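Local coordinates for protein F420-dependent methylenetetrahydromethanopterin dehydrogenase (Methanopyrus kandleri, PDB 1QV9) that catalyses the reversible, coenzyme F420-dependent reduction of methenyl-tetrahydromethanopterin to methylene-tetrahydromethanopterin, a step of methanogenesis from carbon dioxide, at residues A[16-21]-A[143-148]; A[149-154]-A[246-251]. All coordinates share one frame; numbering follows the deposited sequence.

Contact 1 (A[16-21]-A[143-148]); sequences TSMMMD and DLMKVL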
loop_
_atom_site.group_PDB
_atom_site.type_symbol
_atom_site.label_atom_id
_atom_site.label_comp_id
_atom_site.label_asym_id
_atom_site.label_seq_id
_atom_site.Cartn_x
_atom_site.Cartn_y
_atom_site.Cartn_z
ATOM N N THR A 16 -21.652 2.400 -16.803
ATOM C CA THR A 16 -21.676 1.714 -18.088
ATOM C C THR A 16 -22.142 2.631 -19.215
ATOM O O THR A 16 -21.665 2.518 -20.342
ATOM C CB THR A 16 -22.570 0.441 -18.000
ATOM O OG1 THR A 16 -22.081 -0.371 -16.925
ATOM C CG2 THR A 16 -22.500 -0.391 -19.318
ATOM N N SER A 17 -23.051 3.555 -18.918
ATOM C CA SER A 17 -23.524 4.427 -19.989
ATOM C C SER A 17 -22.447 5.440 -20.387
ATOM O O SER A 17 -22.406 5.879 -21.536
ATOM C CB SER A 17 -24.864 5.073 -19.624
ATOM O OG SER A 17 -24.773 5.892 -18.478
HETATM N N MSE A 18 -21.591 5.823 -19.435
HETATM C CA MSE A 18 -20.500 6.762 -19.732
HETATM C C MSE A 18 -19.639 6.184 -20.846
HETATM O O MSE A 18 -19.342 6.858 -21.837
HETATM C CB MSE A 18 -19.564 6.980 -18.520
HETATM C CG MSE A 18 -20.100 7.864 -17.408
HETATM SE SE MSE A 18 -18.707 8.389 -16.124
HETATM C CE MSE A 18 -17.303 8.792 -17.360
HETATM N N MSE A 19 -19.251 4.919 -20.669
HETATM C CA MSE A 19 -18.344 4.218 -21.580
HETATM C C MSE A 19 -18.872 3.373 -22.733
HETATM O O MSE A 19 -18.110 3.087 -23.661
HETATM C CB MSE A 19 -17.421 3.288 -20.761
HETATM C CG MSE A 19 -16.240 3.960 -20.041
HETATM SE SE MSE A 19 -14.793 4.149 -21.249
HETATM C CE MSE A 19 -13.954 5.759 -20.626
HETATM N N MSE A 20 -20.137 2.976 -22.682
HETATM C CA MSE A 20 -20.703 2.056 -23.686
HETATM C C MSE A 20 -20.312 2.226 -25.125
HETATM O O MSE A 20 -19.862 1.254 -25.735
HETATM C CB MSE A 20 -22.228 1.949 -23.555
HETATM C CG MSE A 20 -22.983 3.239 -23.728
HETATM SE SE MSE A 20 -24.870 2.940 -23.350
HETATM C CE MSE A 20 -25.478 4.683 -23.739
ATOM N N ASP A 21 -20.409 3.446 -25.660
ATOM C CA ASP A 21 -20.067 3.607 -27.067
ATOM C C ASP A 21 -18.562 3.532 -27.319
ATOM O O ASP A 21 -18.114 2.964 -28.326
ATOM C CB ASP A 21 -20.622 4.930 -27.623
ATOM C CG ASP A 21 -20.240 6.149 -26.764
ATOM O OD1 ASP A 21 -20.588 6.155 -25.565
ATOM O OD2 ASP A 21 -19.582 7.088 -27.290
ATOM N N ASP A 143 -13.577 5.459 -9.538
ATOM C CA ASP A 143 -13.470 4.182 -8.890
ATOM C C ASP A 143 -14.390 3.153 -9.535
ATOM O O ASP A 143 -13.965 1.996 -9.750
ATOM C CB ASP A 143 -13.786 4.318 -7.393
ATOM C CG ASP A 143 -12.635 4.940 -6.616
ATOM O OD1 ASP A 143 -11.454 4.832 -7.051
ATOM O OD2 ASP A 143 -12.901 5.540 -5.546
ATOM N N LEU A 144 -15.631 3.549 -9.819
ATOM C CA LEU A 144 -16.572 2.625 -10.454
ATOM C C LEU A 144 -16.067 2.204 -11.839
ATOM O O LEU A 144 -16.151 1.022 -12.183
ATOM C CB LEU A 144 -17.951 3.288 -10.509
ATOM C CG LEU A 144 -19.012 2.515 -11.284
ATOM C CD1 LEU A 144 -19.249 1.143 -10.676
ATOM C CD2 LEU A 144 -20.336 3.338 -11.264
HETATM N N MSE A 145 -15.521 3.159 -12.611
HETATM C CA MSE A 145 -14.994 2.817 -13.954
HETATM C C MSE A 145 -13.865 1.799 -13.826
HETATM O O MSE A 145 -13.772 0.832 -14.627
HETATM C CB MSE A 145 -14.489 4.087 -14.655
HETATM C CG MSE A 145 -14.059 3.808 -16.079
HETATM SE SE MSE A 145 -13.547 5.501 -16.946
HETATM C CE MSE A 145 -15.251 6.421 -16.700
ATOM N N LYS A 146 -12.985 1.989 -12.842
ATOM C CA LYS A 146 -11.883 1.033 -12.654
ATOM C C LYS A 146 -12.464 -0.355 -12.328
ATOM O O LYS A 146 -12.008 -1.385 -12.835
ATOM C CB LYS A 146 -10.963 1.521 -11.514
ATOM C CG LYS A 146 -9.885 0.562 -11.077
ATOM C CD LYS A 146 -9.032 0.112 -12.238
ATOM C CE LYS A 146 -7.878 -0.733 -11.738
ATOM N NZ LYS A 146 -7.051 -1.268 -12.829
ATOM N N VAL A 147 -13.465 -0.393 -11.447
ATOM C CA VAL A 147 -14.071 -1.678 -11.116
ATOM C C VAL A 147 -14.681 -2.342 -12.347
ATOM O O VAL A 147 -14.385 -3.511 -12.634
ATOM C CB VAL A 147 -15.171 -1.476 -10.037
ATOM C CG1 VAL A 147 -16.016 -2.790 -9.864
ATOM C CG2 VAL A 147 -14.526 -1.076 -8.725
ATOM N N LEU A 148 -15.516 -1.616 -13.077
ATOM C CA LEU A 148 -16.191 -2.227 -14.236
ATOM C C LEU A 148 -15.211 -2.652 -15.330
ATOM O O LEU A 148 -15.441 -3.655 -16.033
ATOM C CB LEU A 148 -17.267 -1.275 -14.786
ATOM C CG LEU A 148 -18.343 -0.936 -13.741
ATOM C CD1 LEU A 148 -19.344 -0.001 -14.349
ATOM C CD2 LEU A 148 -19.068 -2.224 -13.292
#
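Where the short helix 15-19, which follows the first strand of the parallel sheet, faces helix 134-150, Met18 and Met19 meet Met145 in a cluster of selenomethionines, with Thr16 and Leu148 beside it. Met145 contributes the largest share of the buried surface. CG anti to the backbone N (chi1 -175°) and an extended chi2 carry its SE across to the short helix, and a bend at chi3 (-58°) turns the methyl CE aside. The methyl CE of Met19 lies 3.7 Å from SE of Met145, and the two side chains cross at about a right angle. Met18 crosses Met145 in much the same way, its SE 4.0 Å from CE of Met145. Met18 and Met19 each have two conformers, so these details, given for one, are tentative; the still shorter approach of the Met18 methyl is doubtful. CD1 of Leu148 rests 3.8 Å from OG1 of Thr16, a hydroxyl hydrogen-bonded elsewhere, while Asp122 accepts the backbone N-H of Thr16. Met18 of the second subunit packs on Met18 and Met145, continuing the cluster into that neighbour. The buried contact rests on van der Waals forces between flexible, polarisable side chains, without directional bonds between 16-21 and 143-148.

Contact 2 (A[149-154]-A[246-251]); sequences AATGVF and ELADEA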
loop_
_atom_site.group_PDB
_atom_site.type_symbol
_atom_site.label_atom_id
_atom_site.label_comp_id
_atom_site.label_asym_id
_atom_site.label_seq_id
_atom_site.Cartn_x
_atom_site.Cartn_y
_atom_site.Cartn_z
ATOM N N ALA A 149 -14.108 -1.932 -15.459
ATOM C CA ALA A 149 -13.129 -2.274 -16.493
ATOM C C ALA A 149 -12.250 -3.427 -16.063
ATOM O O ALA A 149 -12.225 -4.467 -16.734
ATOM C CB ALA A 149 -12.272 -1.029 -16.815
ATOM N N ALA A 150 -11.539 -3.284 -14.948
ATOM C CA ALA A 150 -10.593 -4.305 -14.513
ATOM C C ALA A 150 -11.191 -5.645 -14.104
ATOM O O ALA A 150 -10.493 -6.648 -14.091
ATOM C CB ALA A 150 -9.662 -3.730 -13.416
ATOM N N THR A 151 -12.477 -5.666 -13.740
ATOM C CA THR A 151 -13.100 -6.962 -13.391
ATOM C C THR A 151 -13.550 -7.685 -14.656
ATOM O O THR A 151 -13.870 -8.888 -14.601
ATOM C CB THR A 151 -14.336 -6.773 -12.495
ATOM O OG1 THR A 151 -15.301 -5.988 -13.201
ATOM C CG2 THR A 151 -13.917 -6.139 -11.145
ATOM N N GLY A 152 -13.571 -6.970 -15.780
ATOM C CA GLY A 152 -14.007 -7.587 -17.025
ATOM C C GLY A 152 -15.458 -7.343 -17.380
ATOM O O GLY A 152 -15.928 -7.809 -18.428
ATOM N N VAL A 153 -16.196 -6.595 -16.548
ATOM C CA VAL A 153 -17.588 -6.327 -16.867
ATOM C C VAL A 153 -17.734 -5.589 -18.208
ATOM O O VAL A 153 -18.649 -5.883 -18.979
ATOM C CB VAL A 153 -18.284 -5.489 -15.743
ATOM C CG1 VAL A 153 -19.642 -4.940 -16.222
ATOM C CG2 VAL A 153 -18.443 -6.372 -14.510
ATOM N N PHE A 154 -16.836 -4.627 -18.485
ATOM C CA PHE A 154 -16.936 -3.892 -19.742
ATOM C C PHE A 154 -16.658 -4.811 -20.942
ATOM O O PHE A 154 -17.122 -4.493 -22.044
ATOM C CB PHE A 154 -15.960 -2.687 -19.760
ATOM C CG PHE A 154 -16.454 -1.470 -18.993
ATOM C CD1 PHE A 154 -15.550 -0.509 -18.585
ATOM C CD2 PHE A 154 -17.788 -1.301 -18.697
ATOM C CE1 PHE A 154 -15.968 0.625 -17.886
ATOM C CE2 PHE A 154 -18.215 -0.153 -17.980
ATOM C CZ PHE A 154 -17.295 0.786 -17.593
ATOM N N GLU A 246 -9.672 -0.895 -5.517
ATOM C CA GLU A 246 -8.366 -1.429 -5.130
ATOM C C GLU A 246 -8.323 -2.942 -5.379
ATOM O O GLU A 246 -7.300 -3.491 -5.814
ATOM C CB GLU A 246 -8.102 -1.112 -3.657
ATOM C CG GLU A 246 -6.759 -1.521 -3.127
ATOM C CD GLU A 246 -6.716 -1.328 -1.628
ATOM O OE1 GLU A 246 -7.043 -0.206 -1.190
ATOM O OE2 GLU A 246 -6.387 -2.288 -0.904
ATOM N N LEU A 247 -9.425 -3.646 -5.109
ATOM C CA LEU A 247 -9.453 -5.082 -5.374
ATOM C C LEU A 247 -9.316 -5.341 -6.859
ATOM O O LEU A 247 -8.607 -6.277 -7.250
ATOM C CB LEU A 247 -10.787 -5.697 -4.882
ATOM C CG LEU A 247 -10.829 -6.135 -3.427
ATOM C CD1 LEU A 247 -12.303 -6.317 -3.030
ATOM C CD2 LEU A 247 -10.077 -7.452 -3.239
ATOM N N ALA A 248 -10.012 -4.541 -7.665
ATOM C CA ALA A 248 -9.953 -4.726 -9.116
ATOM C C ALA A 248 -8.518 -4.447 -9.564
ATOM O O ALA A 248 -7.979 -5.151 -10.465
ATOM C CB ALA A 248 -10.946 -3.796 -9.807
ATOM N N ASP A 249 -7.886 -3.419 -9.005
ATOM C CA ASP A 249 -6.474 -3.117 -9.348
ATOM C C ASP A 249 -5.575 -4.311 -8.961
ATOM O O ASP A 249 -4.682 -4.706 -9.719
ATOM C CB ASP A 249 -5.978 -1.869 -8.581
ATOM C CG ASP A 249 -4.547 -1.474 -8.974
ATOM O OD1 ASP A 249 -4.432 -0.902 -10.069
ATOM O OD2 ASP A 249 -3.590 -1.745 -8.220
ATOM N N GLU A 250 -5.797 -4.893 -7.786
ATOM C CA GLU A 250 -5.002 -6.038 -7.353
ATOM C C GLU A 250 -5.163 -7.211 -8.315
ATOM O O GLU A 250 -4.190 -7.935 -8.585
ATOM C CB GLU A 250 -5.429 -6.517 -5.955
ATOM C CG GLU A 250 -4.950 -5.652 -4.854
ATOM C CD GLU A 250 -5.181 -6.275 -3.461
ATOM O OE1 GLU A 250 -5.642 -7.441 -3.338
ATOM O OE2 GLU A 250 -4.881 -5.576 -2.484
ATOM N N ALA A 251 -6.371 -7.421 -8.818
ATOM C CA ALA A 251 -6.605 -8.531 -9.742
ATOM C C ALA A 251 -5.802 -8.281 -10.994
ATOM O O ALA A 251 -5.133 -9.201 -11.513
ATOM C CB ALA A 251 -8.095 -8.629 -10.093
#
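This is a close, small-residue contact between the C-terminal end of helix 134-150, with the turn that follows it, and the long helix 227-257 of the helix bundle. Ala150 and Ala248 face each other at its middle, their CA atoms 5.5 Å apart. The two methyls point into the gap and meet at 3.8 Å, CB to CB, and CB of Ala150 also lies 3.7 Å from the carbonyl O of Ala248. One residue on, Thr151 adds its methyl: CG2 comes to 4.0 Å from CB of Ala248, which thus touches two methyl groups of the other segment. Thr151 can do this because its CG2 is anti to its own carbonyl carbon, with OG1 set between the backbone N and that carbon (chi1 61°), where the hydroxyl bonds back to the carbonyl O of Val147 one helical turn earlier. Gly152 then turns the chain with a positive phi of 97° and serves as N-cap of helix 153-169. Leu207 of helix 197-223 packs on Thr151, and Ile139 of the second subunit on Ala150. With methyl groups making nearly all of the interface, the backbones can come near each other, and the polar end of Thr151 is satisfied within its own turn.

In the fold
Both contacts draw on helix 134-150, and their centres are 11 Å apart: contact 1 joins residues 143-148, in its C-terminal half, to the alpha/beta domain, and contact 2 its end at 149-150 to helix 227-257. Between them the chain is tied by a probable hydrogen bond from N of Phe154 to O of Leu148, 3.0 Å long. The ring of Phe154 then reaches back towards contact 1, with CE2 lying 3.9 Å from CA of Thr16, and it packs on Met19 and Met145 as well. On the bundle side, CE of Lys146 touches CA of Asp249 at 3.7 Å. The second subunit reaches both contacts, so this helix takes part in a subunit interface of the hexamer, a trimer of dimers.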